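Local coordinates for putative sugar binding protein (Bacteroides vulgatus ATCC 8482, PDB 3KEZ) that probably binds sugars at the outer membrane as a calcium-containing member of the SusD family of nutrient-binding proteins, at residues L85-M97 with L146-D158. Sequence-based numbering, arbitrary orientation.
With EDO (1,2-ethanediol), chain E.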
loop_
_atom_site.group_PDB
_atom_site.type_symbol
_atom_site.label_atom_id
_atom_site.label_comp_id
_atom_site.label_asym_id
_atom_site.label_seq_id
_atom_site.Cartn_x
_atom_site.Cartn_y
_atom_site.Cartn_z
ATOM N N LEU A 85 9.716 8.016 -5.444
ATOM C CA LEU A 85 8.373 8.452 -5.831
ATOM C C LEU A 85 8.408 9.640 -6.816
ATOM O O LEU A 85 7.630 9.673 -7.780
ATOM C CB LEU A 85 7.507 8.702 -4.587
ATOM C CG LEU A 85 7.190 7.378 -3.888
ATOM C CD1 LEU A 85 6.672 7.563 -2.501
ATOM C CD2 LEU A 85 6.266 6.466 -4.736
ATOM N N TYR A 86 9.324 10.598 -6.621
ATOM C CA TYR A 86 9.415 11.720 -7.529
ATOM C C TYR A 86 10.007 11.298 -8.869
ATOM O O TYR A 86 9.632 11.837 -9.922
ATOM C CB TYR A 86 10.174 12.915 -6.914
ATOM C CG TYR A 86 9.213 13.806 -6.136
ATOM C CD1 TYR A 86 8.142 14.466 -6.781
ATOM C CD2 TYR A 86 9.315 13.920 -4.750
ATOM C CE1 TYR A 86 7.246 15.222 -6.076
ATOM C CE2 TYR A 86 8.428 14.680 -4.028
ATOM C CZ TYR A 86 7.391 15.324 -4.680
ATOM O OH TYR A 86 6.548 16.101 -3.946
ATOM N N SER A 87 10.919 10.329 -8.851
ATOM C CA SER A 87 11.392 9.713 -10.102
ATOM C C SER A 87 10.257 9.111 -10.930
ATOM O O SER A 87 10.124 9.385 -12.132
ATOM C CB SER A 87 12.408 8.628 -9.782
ATOM O OG SER A 87 12.873 8.032 -10.959
ATOM N N ILE A 88 9.448 8.278 -10.282
ATOM C CA ILE A 88 8.265 7.697 -10.862
ATOM C C ILE A 88 7.304 8.780 -11.429
ATOM O O ILE A 88 6.887 8.735 -12.609
ATOM C CB ILE A 88 7.538 6.791 -9.811
ATOM C CG1 ILE A 88 8.353 5.533 -9.530
ATOM C CG2 ILE A 88 6.102 6.486 -10.268
ATOM C CD1 ILE A 88 7.977 4.859 -8.227
ATOM N N ILE A 89 6.959 9.753 -10.598
ATOM C CA ILE A 89 6.113 10.887 -11.060
ATOM C C ILE A 89 6.716 11.615 -12.286
ATOM O O ILE A 89 6.009 11.920 -13.239
ATOM C CB ILE A 89 5.849 11.936 -9.892
ATOM C CG1 ILE A 89 5.003 11.280 -8.786
ATOM C CG2 ILE A 89 5.276 13.233 -10.492
ATOM C CD1 ILE A 89 4.857 12.106 -7.429
ATOM N N GLN A 90 8.012 11.892 -12.274
ATOM C CA GLN A 90 8.630 12.553 -13.455
ATOM C C GLN A 90 8.408 11.760 -14.744
ATOM O O GLN A 90 8.110 12.336 -15.773
ATOM C CB GLN A 90 10.139 12.768 -13.281
ATOM C CG GLN A 90 10.543 13.928 -12.449
ATOM C CD GLN A 90 10.218 15.258 -13.090
ATOM O OE1 GLN A 90 10.868 15.680 -14.053
ATOM N NE2 GLN A 90 9.224 15.931 -12.553
ATOM N N ASN A 91 8.559 10.432 -14.693
ATOM C CA ASN A 91 8.344 9.609 -15.903
ATOM C C ASN A 91 6.876 9.464 -16.307
ATOM O O ASN A 91 6.546 9.323 -17.517
ATOM C CB ASN A 91 9.056 8.258 -15.738
ATOM C CG ASN A 91 10.575 8.405 -15.863
ATOM O OD1 ASN A 91 11.082 8.616 -16.952
ATOM N ND2 ASN A 91 11.280 8.372 -14.742
ATOM N N CYS A 92 5.985 9.492 -15.314
ATOM C CA CYS A 92 4.562 9.575 -15.598
ATOM C C CYS A 92 4.251 10.871 -16.334
ATOM O O CYS A 92 3.534 10.849 -17.302
ATOM C CB CYS A 92 3.722 9.514 -14.330
ATOM S SG CYS A 92 3.744 7.885 -13.474
ATOM N N ASN A 93 4.783 11.998 -15.841
ATOM C CA ASN A 93 4.670 13.307 -16.501
ATOM C C ASN A 93 5.195 13.303 -17.910
ATOM O O ASN A 93 4.549 13.839 -18.809
ATOM C CB ASN A 93 5.400 14.388 -15.689
ATOM C CG ASN A 93 4.757 14.610 -14.326
ATOM O OD1 ASN A 93 3.644 14.122 -14.083
ATOM N ND2 ASN A 93 5.435 15.340 -13.438
ATOM N N LEU A 94 6.357 12.678 -18.110
ATOM C CA LEU A 94 6.908 12.509 -19.457
ATOM C C LEU A 94 5.878 11.864 -20.368
ATOM O O LEU A 94 5.630 12.360 -21.486
ATOM C CB LEU A 94 8.195 11.678 -19.440
ATOM C CG LEU A 94 8.863 11.433 -20.801
ATOM C CD1 LEU A 94 9.296 12.752 -21.477
ATOM C CD2 LEU A 94 10.045 10.487 -20.655
ATOM N N ILE A 95 5.262 10.783 -19.903
ATOM C CA ILE A 95 4.249 10.107 -20.696
ATOM C C ILE A 95 3.067 11.043 -20.937
ATOM O O ILE A 95 2.589 11.193 -22.068
ATOM C CB ILE A 95 3.725 8.810 -20.017
ATOM C CG1 ILE A 95 4.744 7.699 -20.168
ATOM C CG2 ILE A 95 2.353 8.355 -20.631
ATOM C CD1 ILE A 95 4.524 6.487 -19.192
ATOM N N LEU A 96 2.587 11.658 -19.865
ATOM C CA LEU A 96 1.299 12.363 -19.918
ATOM C C LEU A 96 1.387 13.625 -20.774
ATOM O O LEU A 96 0.416 13.973 -21.436
ATOM C CB LEU A 96 0.754 12.632 -18.505
ATOM C CG LEU A 96 0.315 11.328 -17.834
ATOM C CD1 LEU A 96 -0.008 11.521 -16.364
ATOM C CD2 LEU A 96 -0.875 10.681 -18.665
HETATM N N MSE A 97 2.566 14.260 -20.815
HETATM C CA MSE A 97 2.749 15.444 -21.621
HETATM C C MSE A 97 2.888 15.114 -23.116
HETATM O O MSE A 97 2.850 16.014 -23.965
HETATM C CB MSE A 97 3.994 16.217 -21.153
HETATM C CG MSE A 97 3.902 16.826 -19.766
HETATM SE SE MSE A 97 5.649 17.516 -19.255
HETATM C CE MSE A 97 5.614 19.132 -20.253
ATOM N N LEU A 146 0.661 20.784 5.421
ATOM C CA LEU A 146 1.519 20.659 4.253
ATOM C C LEU A 146 1.602 19.188 3.795
ATOM O O LEU A 146 1.852 18.295 4.609
ATOM C CB LEU A 146 2.905 21.163 4.602
ATOM C CG LEU A 146 3.035 22.652 4.907
ATOM C CD1 LEU A 146 4.464 22.942 5.323
ATOM C CD2 LEU A 146 2.677 23.498 3.699
ATOM N N GLY A 147 1.333 18.962 2.510
ATOM C CA GLY A 147 1.647 17.717 1.847
ATOM C C GLY A 147 3.063 17.797 1.277
ATOM O O GLY A 147 4.028 18.030 2.025
ATOM N N VAL A 148 3.165 17.630 -0.040
ATOM C CA VAL A 148 4.440 17.711 -0.769
ATOM C C VAL A 148 4.232 18.552 -2.031
ATOM O O VAL A 148 3.100 18.888 -2.365
ATOM C CB VAL A 148 4.936 16.324 -1.149
ATOM C CG1 VAL A 148 5.162 15.466 0.115
ATOM C CG2 VAL A 148 3.923 15.656 -2.108
ATOM N N PRO A 149 5.316 18.892 -2.754
ATOM C CA PRO A 149 5.110 19.559 -4.023
ATOM C C PRO A 149 4.422 18.713 -5.071
ATOM O O PRO A 149 4.823 17.582 -5.322
ATOM C CB PRO A 149 6.547 19.871 -4.501
ATOM C CG PRO A 149 7.343 19.959 -3.235
ATOM C CD PRO A 149 6.741 18.878 -2.373
ATOM N N ILE A 150 3.426 19.304 -5.710
ATOM C CA ILE A 150 2.732 18.717 -6.852
ATOM C C ILE A 150 3.591 19.108 -8.057
ATOM O O ILE A 150 3.717 20.291 -8.379
ATOM C CB ILE A 150 1.318 19.311 -6.978
ATOM C CG1 ILE A 150 0.464 18.885 -5.752
ATOM C CG2 ILE A 150 0.652 18.893 -8.319
ATOM C CD1 ILE A 150 -0.798 19.760 -5.522
ATOM N N VAL A 151 4.154 18.107 -8.703
ATOM C CA VAL A 151 5.015 18.271 -9.859
ATOM C C VAL A 151 4.345 17.577 -11.017
ATOM O O VAL A 151 4.187 16.364 -11.009
ATOM C CB VAL A 151 6.380 17.620 -9.585
ATOM C CG1 VAL A 151 7.275 17.718 -10.829
ATOM C CG2 VAL A 151 7.037 18.269 -8.359
ATOM N N LYS A 152 3.936 18.346 -12.015
ATOM C CA LYS A 152 3.187 17.803 -13.139
ATOM C C LYS A 152 3.910 17.979 -14.479
ATOM O O LYS A 152 3.429 17.508 -15.518
ATOM C CB LYS A 152 1.785 18.438 -13.172
ATOM C CG LYS A 152 0.854 17.811 -12.124
ATOM C CD LYS A 152 -0.435 18.524 -11.944
ATOM C CE LYS A 152 -1.448 18.115 -12.980
ATOM N NZ LYS A 152 -2.716 18.805 -12.654
ATOM N N GLU A 153 5.033 18.693 -14.464
ATOM C CA GLU A 153 5.871 18.798 -15.647
ATOM C C GLU A 153 7.279 18.230 -15.361
ATOM O O GLU A 153 7.482 17.530 -14.371
ATOM C CB GLU A 153 5.871 20.243 -16.136
ATOM C CG GLU A 153 4.448 20.762 -16.378
ATOM C CD GLU A 153 4.408 22.194 -16.886
ATOM O OE1 GLU A 153 4.852 23.112 -16.150
ATOM O OE2 GLU A 153 3.908 22.401 -18.009
ATOM N N LEU A 154 8.235 18.484 -16.246
ATOM C CA LEU A 154 9.544 17.881 -16.116
ATOM C C LEU A 154 10.472 18.838 -15.363
ATOM O O LEU A 154 10.553 20.045 -15.652
ATOM C CB LEU A 154 10.122 17.517 -17.496
ATOM C CG LEU A 154 9.286 16.577 -18.379
ATOM C CD1 LEU A 154 10.060 16.262 -19.681
ATOM C CD2 LEU A 154 8.804 15.271 -17.594
ATOM N N SER A 155 11.189 18.288 -14.415
ATOM C CA SER A 155 12.139 19.038 -13.611
ATOM C C SER A 155 13.394 19.470 -14.387
ATOM O O SER A 155 13.825 18.801 -15.316
ATOM C CB SER A 155 12.558 18.149 -12.440
ATOM O OG SER A 155 11.445 17.977 -11.571
ATOM N N THR A 156 13.940 20.610 -14.014
ATOM C CA THR A 156 15.240 21.088 -14.500
ATOM C C THR A 156 16.049 21.447 -13.283
ATOM O O THR A 156 15.521 21.420 -12.165
ATOM C CB THR A 156 15.120 22.390 -15.300
ATOM O OG1 THR A 156 14.761 23.458 -14.403
ATOM C CG2 THR A 156 14.105 22.241 -16.458
ATOM N N ILE A 157 17.300 21.856 -13.495
ATOM C CA ILE A 157 18.147 22.336 -12.385
ATOM C C ILE A 157 17.588 23.557 -11.618
ATOM O O ILE A 157 18.037 23.848 -10.491
ATOM C CB ILE A 157 19.608 22.615 -12.835
ATOM C CG1 ILE A 157 19.699 23.842 -13.760
ATOM C CG2 ILE A 157 20.187 21.383 -13.485
ATOM C CD1 ILE A 157 21.113 24.275 -14.074
ATOM N N ASP A 158 16.633 24.261 -12.225
ATOM C CA ASP A 158 16.042 25.471 -11.668
ATOM C C ASP A 158 14.757 25.201 -10.850
ATOM O O ASP A 158 14.180 26.143 -10.306
ATOM C CB ASP A 158 15.683 26.388 -12.828
ATOM C CG ASP A 158 15.272 27.807 -12.398
ATOM O OD1 ASP A 158 15.799 28.309 -11.369
ATOM O OD2 ASP A 158 14.434 28.405 -13.143
HETATM C C1 EDO E . 2.936 19.683 8.597
HETATM O O1 EDO E . 2.197 20.787 8.050
HETATM C C2 EDO E . 2.935 18.427 7.713
HETATM O O2 EDO E . 1.644 17.971 7.254
HETATM O O HOH W 1 13.622 16.323 -16.109
#
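Tyr86, Gln90 and Asn93, one turn after another along helix 80-96, bind segment 146-158 through its backbone, in the helical part of the SusD-family fold. The segment lies in the loop between helix 138-141 and helix 166-183 and has no regular helix or strand. At one end, Tyr86 OH donates to Pro149 O (2.7 Å), in the carbonyl plane and on a lone pair. Pro149 O lies at the edge of the tyrosine ring, and Val151 CG2 packs obliquely against CE1 at 3.8 Å. Gln90 uses both ends of its amide. OE1 accepts from Ser155 N at 2.7 Å in a nearly straight bond (176°). NE2 donates to Glu153 O at 3.0 Å, in a more bent bond (135°). A bend at chi2 (-68°) turns the amide along the loop, where it can span these two backbone groups. With an alanine here, Ser155 N would probably lose its acceptor, and Glu153 O would be left with Asn93 ND2 alone of its two helix donors. Asn93 ND2 donates twice, to Val151 O (2.9 Å), approaching from above the carbonyl plane, and to Glu153 O (3.1 Å). The other end of the Asn93 amide, OD1, accepts from Arg123 of helix 109-134, which fixes its rotation. Beyond the polar part, Leu154 lies against the helix. Its CD1 meets Leu94 CD1 at 4.0 Å, and its CG meets the selenium of Met97, a selenomethionine. On the loop, Lys152 NZ forms a salt bridge with Glu172 of helix 166-183, which ties the loop to a second helix. All five hydrogen bonds across the contact end on loop backbone atoms, so the helix side chains satisfy three of the loop's carbonyls and one of its N-H groups.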